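Long-range contact in Pa14_01140 (PDB 6OX6), which serves as the immunity protein that binds the type VI secretion toxin Tas1, a (p)ppApp synthetase, and probably helps prevent its early activation: residues Asp17-Arg26 / Val36-Ser44. Residues are numbered along the deposited sequence; the frame is centred on the assembly and turned at random. Where two conformers were deposited one is given.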
loop_
_atom_site.group_PDB
_atom_site.type_symbol
_atom_site.label_atom_id
_atom_site.label_comp_id
_atom_site.label_asym_id
_atom_site.label_seq_id
_atom_site.Cartn_x
_atom_site.Cartn_y
_atom_site.Cartn_z
ATOM N N ASP B 17 1.466 15.227 -0.296
ATOM C CA ASP B 17 2.199 14.670 0.831
ATOM C C ASP B 17 1.615 13.300 1.173
ATOM O O ASP B 17 0.404 13.169 1.347
ATOM C CB ASP B 17 2.112 15.598 2.045
ATOM C CG ASP B 17 2.771 15.007 3.291
ATOM O OD1 ASP B 17 3.697 14.175 3.148
ATOM O OD2 ASP B 17 2.345 15.366 4.421
ATOM N N TYR B 18 2.461 12.297 1.289
ATOM C CA TYR B 18 2.024 10.947 1.656
ATOM C C TYR B 18 2.840 10.568 2.884
ATOM O O TYR B 18 3.960 10.061 2.749
ATOM C CB TYR B 18 2.248 9.976 0.491
ATOM C CG TYR B 18 1.842 8.517 0.729
ATOM C CD1 TYR B 18 0.812 8.173 1.619
ATOM C CD2 TYR B 18 2.489 7.482 0.040
ATOM C CE1 TYR B 18 0.440 6.830 1.822
ATOM C CE2 TYR B 18 2.120 6.148 0.247
ATOM C CZ TYR B 18 1.082 5.845 1.123
ATOM O OH TYR B 18 0.741 4.531 1.323
ATOM N N ASP B 19 2.297 10.821 4.083
ATOM C CA ASP B 19 3.137 10.663 5.266
ATOM C C ASP B 19 3.450 9.201 5.564
ATOM O O ASP B 19 4.534 8.920 6.096
ATOM C CB ASP B 19 2.524 11.332 6.499
ATOM C CG ASP B 19 3.602 11.807 7.490
ATOM O OD1 ASP B 19 4.244 10.945 8.126
ATOM O OD2 ASP B 19 3.836 13.028 7.619
ATOM N N PHE B 20 2.576 8.257 5.187
ATOM C CA PHE B 20 2.869 6.852 5.477
ATOM C C PHE B 20 4.250 6.437 4.971
ATOM O O PHE B 20 4.970 5.721 5.668
ATOM C CB PHE B 20 1.787 5.937 4.901
ATOM C CG PHE B 20 1.946 4.490 5.315
ATOM C CD1 PHE B 20 1.870 4.119 6.654
ATOM C CD2 PHE B 20 2.221 3.509 4.363
ATOM C CE1 PHE B 20 2.029 2.782 7.036
ATOM C CE2 PHE B 20 2.381 2.164 4.733
ATOM C CZ PHE B 20 2.291 1.801 6.079
ATOM N N GLU B 21 4.660 6.903 3.785
ATOM C CA GLU B 21 5.985 6.573 3.261
ATOM C C GLU B 21 6.906 7.784 3.192
ATOM O O GLU B 21 7.871 7.781 2.427
ATOM C CB GLU B 21 5.893 5.913 1.877
ATOM C CG GLU B 21 5.120 4.572 1.832
ATOM C CD GLU B 21 5.819 3.482 1.031
ATOM O OE1 GLU B 21 7.058 3.536 0.829
ATOM O OE2 GLU B 21 5.107 2.577 0.557
ATOM N N ASP B 22 6.652 8.825 3.973
ATOM C CA ASP B 22 7.599 9.958 4.056
ATOM C C ASP B 22 7.999 10.488 2.669
ATOM O O ASP B 22 9.172 10.714 2.377
ATOM C CB ASP B 22 8.848 9.546 4.839
ATOM C CG ASP B 22 8.589 9.412 6.334
ATOM O OD1 ASP B 22 7.460 9.699 6.773
ATOM O OD2 ASP B 22 9.524 9.026 7.066
ATOM N N VAL B 23 7.016 10.669 1.791
ATOM C CA VAL B 23 7.301 11.046 0.414
ATOM C C VAL B 23 6.338 12.149 -0.016
ATOM O O VAL B 23 5.195 12.226 0.463
ATOM C CB VAL B 23 7.246 9.813 -0.531
ATOM C CG1 VAL B 23 5.839 9.110 -0.546
ATOM C CG2 VAL B 23 7.714 10.180 -1.911
ATOM N N THR B 24 6.834 13.042 -0.888
ATOM C CA THR B 24 6.042 14.072 -1.548
ATOM C C THR B 24 6.256 14.027 -3.064
ATOM O O THR B 24 7.278 13.551 -3.570
ATOM C CB THR B 24 6.376 15.485 -1.016
ATOM O OG1 THR B 24 7.675 15.905 -1.492
ATOM C CG2 THR B 24 6.376 15.478 0.512
ATOM N N TYR B 25 5.274 14.553 -3.793
ATOM C CA TYR B 25 5.305 14.590 -5.247
ATOM C C TYR B 25 4.905 15.972 -5.724
ATOM O O TYR B 25 4.137 16.689 -5.054
ATOM C CB TYR B 25 4.358 13.544 -5.891
ATOM C CG TYR B 25 4.786 12.113 -5.626
ATOM C CD1 TYR B 25 4.264 11.406 -4.560
ATOM C CD2 TYR B 25 5.745 11.494 -6.412
ATOM C CE1 TYR B 25 4.656 10.120 -4.305
ATOM C CE2 TYR B 25 6.137 10.210 -6.173
ATOM C CZ TYR B 25 5.595 9.528 -5.123
ATOM O OH TYR B 25 5.981 8.241 -4.872
ATOM N N ARG B 26 5.456 16.336 -6.882
ATOM C CA ARG B 26 5.097 17.554 -7.586
ATOM C C ARG B 26 4.625 17.176 -8.983
ATOM O O ARG B 26 5.334 16.475 -9.721
ATOM C CB ARG B 26 6.283 18.515 -7.640
ATOM C CG ARG B 26 6.076 19.718 -8.558
ATOM C CD ARG B 26 7.341 20.620 -8.558
ATOM N NE ARG B 26 8.511 20.005 -9.170
ATOM C CZ ARG B 26 8.850 20.169 -10.453
ATOM N NH1 ARG B 26 8.097 20.913 -11.264
ATOM N NH2 ARG B 26 9.942 19.584 -10.935
ATOM N N VAL B 36 9.420 13.479 -7.603
ATOM C CA VAL B 36 9.293 12.957 -6.250
ATOM C C VAL B 36 10.311 13.657 -5.366
ATOM O O VAL B 36 11.413 13.982 -5.830
ATOM C CB VAL B 36 9.489 11.427 -6.211
ATOM C CG1 VAL B 36 10.934 11.042 -6.638
ATOM C CG2 VAL B 36 9.194 10.900 -4.837
ATOM N N ARG B 37 9.922 13.923 -4.102
ATOM C CA ARG B 37 10.832 14.486 -3.099
ATOM C C ARG B 37 10.590 13.774 -1.779
ATOM O O ARG B 37 9.518 13.927 -1.181
ATOM C CB ARG B 37 10.633 15.989 -2.935
ATOM C CG ARG B 37 11.632 16.615 -1.988
ATOM C CD ARG B 37 11.614 18.125 -2.043
ATOM N NE ARG B 37 12.612 18.677 -1.132
ATOM C CZ ARG B 37 12.724 19.963 -0.807
ATOM N NH1 ARG B 37 11.899 20.877 -1.304
ATOM N NH2 ARG B 37 13.668 20.326 0.035
ATOM N N PHE B 38 11.562 12.981 -1.332
ATOM C CA PHE B 38 11.432 12.244 -0.080
ATOM C C PHE B 38 11.743 13.146 1.092
ATOM O O PHE B 38 12.497 14.114 0.960
ATOM C CB PHE B 38 12.358 11.033 -0.056
ATOM C CG PHE B 38 11.938 9.937 -1.026
ATOM C CD1 PHE B 38 12.496 9.859 -2.294
ATOM C CD2 PHE B 38 10.982 9.017 -0.668
ATOM C CE1 PHE B 38 12.112 8.885 -3.179
ATOM C CE2 PHE B 38 10.577 8.013 -1.574
ATOM C CZ PHE B 38 11.147 7.964 -2.820
ATOM N N TYR B 39 11.145 12.832 2.247
ATOM C CA TYR B 39 11.368 13.642 3.442
ATOM C C TYR B 39 12.853 13.777 3.696
ATOM O O TYR B 39 13.594 12.798 3.608
ATOM C CB TYR B 39 10.712 13.012 4.667
ATOM C CG TYR B 39 9.224 13.197 4.785
ATOM C CD1 TYR B 39 8.437 13.547 3.684
ATOM C CD2 TYR B 39 8.605 13.014 6.009
ATOM C CE1 TYR B 39 7.062 13.690 3.803
ATOM C CE2 TYR B 39 7.261 13.147 6.142
ATOM C CZ TYR B 39 6.482 13.479 5.044
ATOM O OH TYR B 39 5.121 13.628 5.254
ATOM N N GLY B 40 13.292 15.001 3.981
ATOM C CA GLY B 40 14.686 15.260 4.294
ATOM C C GLY B 40 15.636 15.304 3.116
ATOM O O GLY B 40 16.862 15.322 3.329
ATOM N N GLU B 41 15.131 15.343 1.885
ATOM C CA GLU B 41 15.990 15.317 0.712
ATOM C C GLU B 41 15.585 16.411 -0.252
ATOM O O GLU B 41 14.472 16.931 -0.198
ATOM C CB GLU B 41 15.913 13.965 -0.008
ATOM C CG GLU B 41 16.478 12.839 0.821
ATOM C CD GLU B 41 16.357 11.476 0.160
ATOM O OE1 GLU B 41 16.272 11.412 -1.089
ATOM O OE2 GLU B 41 16.364 10.472 0.904
ATOM N N ALA B 42 16.481 16.701 -1.191
ATOM C CA ALA B 42 16.093 17.475 -2.360
ATOM C C ALA B 42 15.238 16.625 -3.310
ATOM O O ALA B 42 15.218 15.391 -3.247
ATOM C CB ALA B 42 17.328 18.010 -3.090
ATOM N N GLU B 43 14.498 17.312 -4.178
ATOM C CA GLU B 43 13.722 16.635 -5.203
ATOM C C GLU B 43 14.629 15.795 -6.105
ATOM O O GLU B 43 15.709 16.236 -6.519
ATOM C CB GLU B 43 12.953 17.669 -6.032
ATOM C CG GLU B 43 12.086 17.082 -7.130
ATOM C CD GLU B 43 11.335 18.161 -7.891
ATOM O OE1 GLU B 43 11.866 18.588 -8.942
ATOM O OE2 GLU B 43 10.231 18.587 -7.436
ATOM N N SER B 44 14.177 14.580 -6.418
ATOM C CA SER B 44 14.947 13.727 -7.305
ATOM C C SER B 44 14.880 14.306 -8.716
ATOM O O SER B 44 13.811 14.729 -9.162
ATOM C CB SER B 44 14.385 12.295 -7.302
ATOM O OG SER B 44 14.665 11.660 -6.057
#
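With CG placed opposite its own carbonyl carbon (chi1 -78°), Tyr39 swings its ring across the Asp22 backbone and carries its hydroxyl to Asp17 and Asp19. There Tyr39 OH lies 2.6 Å from Asp17 OD1 and, less certainly, since Asp19 has two conformers, 2.8 Å from Asp19 OD2, both near the ring plane. Asp22 CA sits 3.5 Å above the centroid of the Tyr39 ring, almost on the normal, a CH-pi contact, and Phe74 stacks on the same tyrosine. The backbone bond from Tyr39 N to Asp22 O continues the pairing of strands 23-26 and 36-38, where Arg37 O takes two donors, Thr24 N and, in its carbonyl plane on a lone pair, Thr24 OG1 at 2.7 Å. On the other face of the sheet Val36 CG2 is squeezed against Val23 CG2 (3.4 Å) and Tyr25 CE2. Arg26, bent at chi3 (67°), presents NE and NH2 side-on to the carboxylate of Glu43: NE meets OE2 at 2.8 Å, nearly straight, and NH2 meets OE1. Tyr70 also hydrogen-bonds Glu43 OE2. A G1 beta bulge, Asp22 and Val23 together opposite Tyr18, leads into an antiparallel beta hairpin that engages Lys303 of the Tas1 chain through Phe38 (cation-pi) and Glu41 (salt bridge).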